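Local coordinates for porin protein associated with imipenem resistance (Acinetobacter baumannii, PDB 4FUV) that forms an eight-stranded outer-membrane beta-barrel associated with imipenem resistance and probably takes part in the uptake of ornithine and imipenem, at residues N74-A86 and W91-Y103. Residues are numbered along the deposited sequence; the frame is centred on the assembly and turned at random.
Sequences NVYLNAEIRPWGA and WAQGLYVAAGAAY. With C8E ((hydroxyethyloxy)tri(ethyloxy)octane), chain E; C8E ((hydroxyethyloxy)tri(ethyloxy)octane), chain H; C8E ((hydroxyethyloxy)tri(ethyloxy)octane), chain C.
Four antiparallel hydrogen-bonded pairs, Val75 with Tyr103, Leu77 with Ala101, Ala79 with Ala99 and Ile81 with Val97, join the two strands through eight backbone bonds. The bond from Leu77 N to Ala101 O (2.9 Å) is nearly straight, at 172°. Gly100, opposite Asn78, brings its CA to 3.2 Å from Leu77 O as a CA-H...O contact.

Side chains alternate between two environments. On the outer surface Ile81 and Val97 lie side by side, CB of Ile81 3.6 Å from CG1 of Val97, while Val75 CG2 touches a detergent tail. On the inner surface the charged and aromatic groups are layered. The Glu80 carboxylate stacks over one face of the Tyr96 ring, their planes 23° apart, and the Arg82 guanidinium runs alongside the same tyrosine, turned only 14° from its ring. Arg82 NH1 donates a hydrogen bond to Glu80 OE1 (3.2 Å), part of a salt bridge, the oxygen lying in the guanidinium plane; Glu80 OE2 pairs with Arg22, and Tyr96 OH bonds to Glu167, so the cluster extends across the barrel interior.

Beyond the strands, the type I turn from Arg82 to Gly85 meets the short helix. Arg82 NE gives a weak bond to Gln93 O, and a water bridges Arg82 NH2 and Gln93 OE1. A second water accepts from Trp84 N and donates to both Ala92 O and Leu95 O.

Trp84 packs its CZ3 against Leu95 CD1 (3.8 Å), its indole held between Pro83 CB and a detergent tail on opposite faces. At the indole edge, NE1 donates a nearly straight, in-plane hydrogen bond to ether oxygen O12 of another detergent molecule (3.0 Å). Antiparallel neighbouring strands joined through a turn and a short helix, lipophilic outside and polar within, are characteristic of the up-and-down meander of an outer-membrane beta-barrel.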
ATOM      1  N   ASN A  74     -10.426   1.596  32.468  1.00 28.70           N
ATOM      2  CA  ASN A  74     -11.783   1.907  32.068  1.00 22.71           C
ATOM      3  C   ASN A  74     -12.792   0.927  32.663  1.00 22.74           C
ATOM      4  O   ASN A  74     -12.541  -0.280  32.694  1.00 22.88           O
ATOM      5  CB  ASN A  74     -11.857   1.846  30.553  1.00 23.62           C
ATOM      6  CG  ASN A  74     -10.786   2.690  29.896  1.00 29.73           C
ATOM      7  OD1 ASN A  74     -10.693   3.891  30.141  1.00 32.18           O
ATOM      8  ND2 ASN A  74      -9.961   2.062  29.071  1.00 35.09           N
ATOM      9  N   VAL A  75     -13.917   1.458  33.139  1.00 22.71           N
ATOM     10  CA  VAL A  75     -15.052   0.639  33.568  1.00 24.29           C
ATOM     11  C   VAL A  75     -16.251   1.005  32.705  1.00 28.61           C
ATOM     12  O   VAL A  75     -16.577   2.184  32.571  1.00 23.67           O
ATOM     13  CB  VAL A  75     -15.451   0.912  35.038  1.00 28.53           C
ATOM     14  CG1 VAL A  75     -16.663   0.066  35.430  1.00 26.08           C
ATOM     15  CG2 VAL A  75     -14.294   0.659  35.971  1.00 28.78           C
ATOM     16  N   TYR A  76     -16.934   0.011  32.149  1.00 25.12           N
ATOM     17  CA  TYR A  76     -18.055   0.316  31.259  1.00 26.10           C
ATOM     18  C   TYR A  76     -19.317  -0.485  31.536  1.00 23.07           C
ATOM     19  O   TYR A  76     -19.277  -1.638  32.001  1.00 28.76           O
ATOM     20  CB  TYR A  76     -17.638   0.183  29.786  1.00 20.08           C
ATOM     21  CG  TYR A  76     -17.331  -1.247  29.340  1.00 31.41           C
ATOM     22  CD1 TYR A  76     -18.348  -2.091  28.881  1.00 28.50           C
ATOM     23  CD2 TYR A  76     -16.033  -1.742  29.355  1.00 20.26           C
ATOM     24  CE1 TYR A  76     -18.077  -3.395  28.468  1.00 21.35           C
ATOM     25  CE2 TYR A  76     -15.748  -3.047  28.954  1.00 21.70           C
ATOM     26  CZ  TYR A  76     -16.787  -3.868  28.492  1.00 27.06           C
ATOM     27  OH  TYR A  76     -16.556  -5.163  28.072  1.00 26.84           O
ATOM     28  N   LEU A  77     -20.446   0.141  31.252  1.00 21.08           N
ATOM     29  CA  LEU A  77     -21.728  -0.546  31.326  1.00 27.94           C
ATOM     30  C   LEU A  77     -22.483  -0.311  30.020  1.00 31.21           C
ATOM     31  O   LEU A  77     -22.830   0.831  29.685  1.00 24.02           O
ATOM     32  CB  LEU A  77     -22.541  -0.042  32.510  1.00 23.63           C
ATOM     33  CG  LEU A  77     -23.904  -0.705  32.668  1.00 29.66           C
ATOM     34  CD1 LEU A  77     -23.736  -2.209  32.906  1.00 24.63           C
ATOM     35  CD2 LEU A  77     -24.676  -0.056  33.801  1.00 30.03           C
ATOM     36  N   ASN A  78     -22.705  -1.386  29.273  1.00 19.29           N
ATOM     37  CA  ASN A  78     -23.432  -1.294  28.009  1.00 18.89           C
ATOM     38  C   ASN A  78     -24.705  -2.110  27.983  1.00 20.85           C
ATOM     39  O   ASN A  78     -24.736  -3.247  28.467  1.00 24.48           O
ATOM     40  CB  ASN A  78     -22.559  -1.748  26.833  1.00 21.50           C
ATOM     41  CG  ASN A  78     -21.395  -0.833  26.604  1.00 24.87           C
ATOM     42  OD1 ASN A  78     -21.515   0.364  26.798  1.00 37.34           O
ATOM     43  ND2 ASN A  78     -20.258  -1.390  26.194  1.00 31.82           N
ATOM     44  N   ALA A  79     -25.742  -1.529  27.398  1.00 20.46           N
ATOM     45  CA  ALA A  79     -26.882  -2.315  26.914  1.00 21.44           C
ATOM     46  C   ALA A  79     -26.506  -2.887  25.553  1.00 20.69           C
ATOM     47  O   ALA A  79     -25.904  -2.190  24.724  1.00 25.43           O
ATOM     48  CB  ALA A  79     -28.113  -1.436  26.787  1.00 19.29           C
ATOM     49  N   GLU A  80     -26.848  -4.150  25.312  1.00 22.46           N
ATOM     50  CA  GLU A  80     -26.671  -4.730  23.986  1.00 23.91           C
ATOM     51  C   GLU A  80     -28.027  -5.122  23.383  1.00 22.77           C
ATOM     52  O   GLU A  80     -28.792  -5.895  23.960  1.00 28.83           O
ATOM     53  CB  GLU A  80     -25.724  -5.938  24.025  1.00 18.46           C
ATOM     54  CG  GLU A  80     -24.385  -5.642  24.706  1.00 28.22           C
ATOM     55  CD  GLU A  80     -23.403  -6.799  24.593  1.00 32.16           C
ATOM     56  OE1 GLU A  80     -23.842  -7.954  24.372  1.00 27.52           O
ATOM     57  OE2 GLU A  80     -22.187  -6.548  24.718  1.00 31.33           O
ATOM     58  N   ILE A  81     -28.312  -4.577  22.215  1.00 29.87           N
ATOM     59  CA  ILE A  81     -29.578  -4.834  21.556  1.00 23.52           C
ATOM     60  C   ILE A  81     -29.366  -5.699  20.324  1.00 26.98           C
ATOM     61  O   ILE A  81     -28.638  -5.326  19.406  1.00 29.21           O
ATOM     62  CB  ILE A  81     -30.309  -3.526  21.171  1.00 27.55           C
ATOM     63  CG1 ILE A  81     -30.743  -2.770  22.428  1.00 29.07           C
ATOM     64  CG2 ILE A  81     -31.558  -3.847  20.303  1.00 19.34           C
ATOM     65  CD1 ILE A  81     -29.795  -1.706  22.897  1.00 45.25           C
ATOM     66  N   ARG A  82     -30.020  -6.858  20.320  1.00 21.40           N
ATOM     67  CA  ARG A  82     -29.908  -7.809  19.220  1.00 24.11           C
ATOM     68  C   ARG A  82     -31.206  -7.835  18.423  1.00 20.85           C
ATOM     69  O   ARG A  82     -32.187  -8.417  18.880  1.00 24.23           O
ATOM     70  CB  ARG A  82     -29.601  -9.207  19.778  1.00 19.62           C
ATOM     71  CG  ARG A  82     -28.214  -9.347  20.379  1.00 21.01           C
ATOM     72  CD  ARG A  82     -28.011 -10.728  21.073  1.00 19.69           C
ATOM     73  NE  ARG A  82     -26.604 -11.124  21.062  1.00 19.76           N
ATOM     74  CZ  ARG A  82     -25.652 -10.527  21.785  1.00 28.16           C
ATOM     75  NH1 ARG A  82     -25.950  -9.518  22.601  1.00 19.17           N
ATOM     76  NH2 ARG A  82     -24.399 -10.956  21.708  1.00 22.67           N
ATOM     77  N   PRO A  83     -31.226  -7.175  17.248  1.00 23.29           N
ATOM     78  CA  PRO A  83     -32.466  -7.114  16.452  1.00 27.60           C
ATOM     79  C   PRO A  83     -32.964  -8.504  16.053  1.00 29.45           C
ATOM     80  O   PRO A  83     -34.162  -8.692  15.889  1.00 24.83           O
ATOM     81  CB  PRO A  83     -32.059  -6.291  15.212  1.00 27.11           C
ATOM     82  CG  PRO A  83     -30.948  -5.390  15.726  1.00 25.33           C
ATOM     83  CD  PRO A  83     -30.180  -6.279  16.712  1.00 23.29           C
ATOM     84  N   TRP A  84     -32.056  -9.469  15.941  1.00 23.49           N
ATOM     85  CA  TRP A  84     -32.421 -10.831  15.596  1.00 22.15           C
ATOM     86  C   TRP A  84     -32.126 -11.802  16.748  1.00 23.77           C
ATOM     87  O   TRP A  84     -31.759 -12.965  16.541  1.00 26.20           O
ATOM     88  CB  TRP A  84     -31.701 -11.240  14.313  1.00 31.32           C
ATOM     89  CG  TRP A  84     -31.925 -10.246  13.201  1.00 29.74           C
ATOM     90  CD1 TRP A  84     -32.986 -10.201  12.329  1.00 27.72           C
ATOM     91  CD2 TRP A  84     -31.105  -9.129  12.859  1.00 26.64           C
ATOM     92  NE1 TRP A  84     -32.850  -9.152  11.457  1.00 32.51           N
ATOM     93  CE2 TRP A  84     -31.690  -8.478  11.774  1.00 34.45           C
ATOM     94  CE3 TRP A  84     -29.897  -8.642  13.381  1.00 34.24           C
ATOM     95  CZ2 TRP A  84     -31.138  -7.348  11.189  1.00 28.01           C
ATOM     96  CZ3 TRP A  84     -29.348  -7.524  12.799  1.00 28.73           C
ATOM     97  CH2 TRP A  84     -29.964  -6.889  11.715  1.00 35.63           C
ATOM     98  N   GLY A  85     -32.345 -11.313  17.962  1.00 23.41           N
ATOM     99  CA  GLY A  85     -31.959 -12.018  19.166  1.00 22.63           C
ATOM    100  C   GLY A  85     -32.567 -13.387  19.381  1.00 34.63           C
ATOM    101  O   GLY A  85     -31.954 -14.220  20.060  1.00 24.25           O
ATOM    102  N   ALA A  86     -33.757 -13.623  18.823  1.00 34.11           N
ATOM    103  CA  ALA A  86     -34.459 -14.892  19.041  1.00 33.31           C
ATOM    104  C   ALA A  86     -34.165 -15.893  17.933  1.00 33.71           C
ATOM    105  O   ALA A  86     -34.686 -17.013  17.944  1.00 25.14           O
ATOM    106  CB  ALA A  86     -35.982 -14.673  19.176  1.00 28.01           C
ATOM    107  N   TRP A  91     -25.167 -16.341  13.015  1.00 27.25           N
ATOM    108  CA  TRP A  91     -24.727 -15.027  12.545  1.00 27.85           C
ATOM    109  C   TRP A  91     -25.728 -13.955  12.948  1.00 30.35           C
ATOM    110  O   TRP A  91     -25.356 -12.921  13.513  1.00 38.12           O
ATOM    111  CB  TRP A  91     -24.505 -15.052  11.034  1.00 34.70           C
ATOM    112  CG  TRP A  91     -23.793 -16.283  10.603  1.00 45.41           C
ATOM    113  CD1 TRP A  91     -24.258 -17.249   9.762  1.00 54.98           C
ATOM    114  CD2 TRP A  91     -22.489 -16.713  11.022  1.00 56.21           C
ATOM    115  NE1 TRP A  91     -23.321 -18.243   9.617  1.00 58.60           N
ATOM    116  CE2 TRP A  91     -22.229 -17.936  10.379  1.00 61.48           C
ATOM    117  CE3 TRP A  91     -21.522 -16.174  11.874  1.00 60.79           C
ATOM    118  CZ2 TRP A  91     -21.033 -18.632  10.561  1.00 60.95           C
ATOM    119  CZ3 TRP A  91     -20.339 -16.864  12.051  1.00 60.73           C
ATOM    120  CH2 TRP A  91     -20.105 -18.081  11.400  1.00 59.86           C
ATOM    121  N   ALA A  92     -27.007 -14.217  12.694  1.00 30.89           N
ATOM    122  CA  ALA A  92     -28.063 -13.263  13.027  1.00 33.76           C
ATOM    123  C   ALA A  92     -28.147 -12.965  14.527  1.00 28.82           C
ATOM    124  O   ALA A  92     -28.265 -11.809  14.915  1.00 28.69           O
ATOM    125  CB  ALA A  92     -29.398 -13.746  12.522  1.00 32.94           C
ATOM    126  N   GLN A  93     -28.116 -14.006  15.355  1.00 28.11           N
ATOM    127  CA  GLN A  93     -28.211 -13.838  16.814  1.00 28.16           C
ATOM    128  C   GLN A  93     -27.030 -13.041  17.381  1.00 24.47           C
ATOM    129  O   GLN A  93     -27.169 -12.324  18.383  1.00 25.61           O
ATOM    130  CB  GLN A  93     -28.322 -15.200  17.517  1.00 28.12           C
ATOM    131  CG  GLN A  93     -28.647 -15.134  19.024  1.00 29.19           C
ATOM    132  CD  GLN A  93     -27.417 -14.868  19.893  1.00 36.39           C
ATOM    133  OE1 GLN A  93     -26.281 -15.121  19.475  1.00 26.48           O
ATOM    134  NE2 GLN A  93     -27.640 -14.344  21.102  1.00 29.57           N
ATOM    135  N   GLY A  94     -25.881 -13.160  16.725  1.00 22.72           N
ATOM    136  CA  GLY A  94     -24.654 -12.523  17.187  1.00 27.77           C
ATOM    137  C   GLY A  94     -24.535 -11.036  16.902  1.00 28.21           C
ATOM    138  O   GLY A  94     -23.640 -10.358  17.439  1.00 29.80           O
ATOM    139  N   LEU A  95     -25.427 -10.505  16.070  1.00 24.54           N
ATOM    140  CA  LEU A  95     -25.341  -9.084  15.707  1.00 27.08           C
ATOM    141  C   LEU A  95     -26.000  -8.168  16.755  1.00 21.18           C
ATOM    142  O   LEU A  95     -27.156  -8.377  17.146  1.00 24.54           O
ATOM    143  CB  LEU A  95     -25.956  -8.850  14.324  1.00 26.46           C
ATOM    144  CG  LEU A  95     -25.238  -9.485  13.136  1.00 27.24           C
ATOM    145  CD1 LEU A  95     -26.154  -9.450  11.898  1.00 23.98           C
ATOM    146  CD2 LEU A  95     -23.936  -8.750  12.843  1.00 23.91           C
ATOM    147  N   TYR A  96     -25.280  -7.155  17.221  1.00 19.17           N
ATOM    148  CA  TYR A  96     -25.865  -6.282  18.230  1.00 21.09           C
ATOM    149  C   TYR A  96     -25.404  -4.831  18.143  1.00 25.40           C
ATOM    150  O   TYR A  96     -24.331  -4.537  17.628  1.00 24.34           O
ATOM    151  CB  TYR A  96     -25.623  -6.816  19.652  1.00 18.72           C
ATOM    152  CG  TYR A  96     -24.173  -6.807  20.133  1.00 27.64           C
ATOM    153  CD1 TYR A  96     -23.323  -7.871  19.851  1.00 28.39           C
ATOM    154  CD2 TYR A  96     -23.662  -5.746  20.895  1.00 20.67           C
ATOM    155  CE1 TYR A  96     -22.005  -7.892  20.304  1.00 20.18           C
ATOM    156  CE2 TYR A  96     -22.328  -5.753  21.348  1.00 23.68           C
ATOM    157  CZ  TYR A  96     -21.514  -6.835  21.041  1.00 23.87           C
ATOM    158  OH  TYR A  96     -20.199  -6.872  21.452  1.00 28.45           O
ATOM    159  N   VAL A  97     -26.234  -3.933  18.660  1.00 18.56           N
ATOM    160  CA  VAL A  97     -25.819  -2.551  18.877  1.00 18.41           C
ATOM    161  C   VAL A  97     -25.640  -2.346  20.371  1.00 20.34           C
ATOM    162  O   VAL A  97     -26.491  -2.763  21.182  1.00 24.05           O
ATOM    163  CB  VAL A  97     -26.831  -1.522  18.288  1.00 39.18           C
ATOM    164  CG1 VAL A  97     -28.220  -1.834  18.746  1.00 45.52           C
ATOM    165  CG2 VAL A  97     -26.453  -0.087  18.683  1.00 33.01           C
ATOM    166  N   ALA A  98     -24.509  -1.756  20.725  1.00 26.85           N
ATOM    167  CA  ALA A  98     -24.142  -1.444  22.108  1.00 25.45           C
ATOM    168  C   ALA A  98     -24.341   0.044  22.388  1.00 31.32           C
ATOM    169  O   ALA A  98     -23.883   0.908  21.631  1.00 30.12           O
ATOM    170  CB  ALA A  98     -22.675  -1.818  22.361  1.00 17.97           C
ATOM    171  N   ALA A  99     -25.009   0.341  23.488  1.00 18.30           N
ATOM    172  CA  ALA A  99     -25.176   1.710  23.920  1.00 23.45           C
ATOM    173  C   ALA A  99     -25.001   1.738  25.427  1.00 24.11           C
ATOM    174  O   ALA A  99     -25.585   0.936  26.149  1.00 24.14           O
ATOM    175  CB  ALA A  99     -26.530   2.218  23.548  1.00 18.80           C
ATOM    176  N   GLY A 100     -24.201   2.674  25.901  1.00 19.31           N
ATOM    177  CA  GLY A 100     -23.954   2.760  27.328  1.00 21.53           C
ATOM    178  C   GLY A 100     -23.017   3.877  27.698  1.00 23.84           C
ATOM    179  O   GLY A 100     -22.998   4.945  27.062  1.00 20.90           O
ATOM    180  N   ALA A 101     -22.224   3.635  28.731  1.00 29.31           N
ATOM    181  CA  ALA A 101     -21.326   4.665  29.215  1.00 23.31           C
ATOM    182  C   ALA A 101     -20.136   4.084  29.958  1.00 21.52           C
ATOM    183  O   ALA A 101     -20.129   2.922  30.384  1.00 20.47           O
ATOM    184  CB  ALA A 101     -22.075   5.649  30.110  1.00 31.88           C
ATOM    185  N   ALA A 102     -19.125   4.908  30.152  1.00 20.68           N
ATOM    186  CA  ALA A 102     -17.959   4.400  30.832  1.00 23.98           C
ATOM    187  C   ALA A 102     -17.237   5.472  31.595  1.00 30.41           C
ATOM    188  O   ALA A 102     -17.319   6.663  31.260  1.00 22.28           O
ATOM    189  CB  ALA A 102     -17.029   3.725  29.843  1.00 20.52           C
ATOM    190  N   TYR A 103     -16.562   5.031  32.653  1.00 28.00           N
ATOM    191  CA  TYR A 103     -15.510   5.797  33.269  1.00 23.00           C
ATOM    192  C   TYR A 103     -14.274   5.507  32.436  1.00 27.22           C
ATOM    193  O   TYR A 103     -13.934   4.347  32.228  1.00 29.19           O
ATOM    194  CB  TYR A 103     -15.295   5.313  34.709  1.00 23.87           C
ATOM    195  CG  TYR A 103     -14.065   5.879  35.353  1.00 33.46           C
ATOM    196  CD1 TYR A 103     -12.826   5.249  35.221  1.00 32.01           C
ATOM    197  CD2 TYR A 103     -14.131   7.055  36.092  1.00 29.04           C
ATOM    198  CE1 TYR A 103     -11.687   5.781  35.817  1.00 31.65           C
ATOM    199  CE2 TYR A 103     -13.004   7.583  36.698  1.00 30.62           C
ATOM    200  CZ  TYR A 103     -11.789   6.950  36.554  1.00 35.37           C
ATOM    201  OH  TYR A 103     -10.670   7.490  37.155  1.00 38.06           O
TER
HETATM  202  C5  C8E E 304     -31.484  -2.236  12.949  1.00 38.25           C
HETATM  203  C6  C8E E 304     -32.457  -2.774  11.903  1.00 39.68           C
HETATM  204  C7  C8E E 304     -33.286  -3.930  12.446  1.00 39.77           C
HETATM  205  C8  C8E E 304     -33.683  -4.889  11.330  1.00 47.44           C
HETATM  206  O9  C8E E 304     -34.997  -5.351  11.552  1.00 57.80           O
HETATM  207  C10 C8E E 304     -35.210  -6.690  11.148  1.00 48.52           C
HETATM  208  C11 C8E E 304     -34.886  -6.898   9.675  1.00 44.76           C
HETATM  209  O12 C8E E 304     -34.941  -8.288   9.463  1.00 53.97           O
HETATM  210  C13 C8E E 304     -34.186  -8.760   8.372  1.00 54.26           C
HETATM  211  C14 C8E E 304     -34.182 -10.279   8.486  1.00 54.11           C
HETATM  212  O15 C8E E 304     -32.871 -10.800   8.504  1.00 65.24           O
HETATM  213  C16 C8E E 304     -32.885 -12.209   8.621  1.00 70.68           C
HETATM  214  C17 C8E E 304     -32.659 -12.630  10.072  1.00 70.65           C
HETATM  215  O18 C8E E 304     -33.225 -13.900  10.367  1.00 74.30           O
HETATM  216  C19 C8E E 304     -34.383 -13.809  11.179  1.00 67.33           C
HETATM  217  C20 C8E E 304     -34.000 -13.277  12.548  1.00 71.24           C
HETATM  218  O21 C8E E 304     -34.952 -13.612  13.519  1.00 73.28           O
HETATM  219  C1  C8E H 307     -29.244  -8.526   7.886  1.00 48.09           C
HETATM  220  C2  C8E H 307     -28.955  -9.436   9.082  1.00 49.72           C
HETATM  221  C3  C8E H 307     -29.191 -10.900   8.723  1.00 51.17           C
HETATM  222  C4  C8E H 307     -28.059 -11.794   9.220  1.00 44.96           C
HETATM  223  C5  C8E H 307     -28.476 -13.266   9.144  1.00 48.30           C
HETATM  224  C6  C8E H 307     -27.400 -14.096   8.442  1.00 50.16           C
HETATM  225  C1  C8E C 302     -16.623  -6.304  36.477  1.00 40.91           C
HETATM  226  C2  C8E C 302     -16.274  -4.819  36.558  1.00 43.75           C
HETATM  227  C3  C8E C 302     -15.415  -4.517  37.782  1.00 54.08           C
HETATM  228  C4  C8E C 302     -15.212  -3.020  38.005  1.00 47.62           C
HETATM  229  C5  C8E C 302     -13.731  -2.663  38.056  1.00 43.57           C
HETATM  230  C6  C8E C 302     -13.400  -1.554  39.053  1.00 44.99           C
HETATM  231  C7  C8E C 302     -12.245  -0.696  38.535  1.00 49.29           C
HETATM  232  C8  C8E C 302     -11.930   0.462  39.474  1.00 54.34           C
HETATM  233  O9  C8E C 302     -11.174   1.447  38.801  1.00 55.06           O
HETATM  234  C10 C8E C 302     -11.954   2.551  38.396  1.00 55.83           C
HETATM  235  O   HOH W   1     -24.272 -13.767  20.521  1.00 28.62           O
HETATM  236  O   HOH W   2     -29.312  -9.983  16.653  1.00 20.51           O
HETATM  237  O   HOH W   3     -30.335 -13.471  22.047  1.00 40.83           O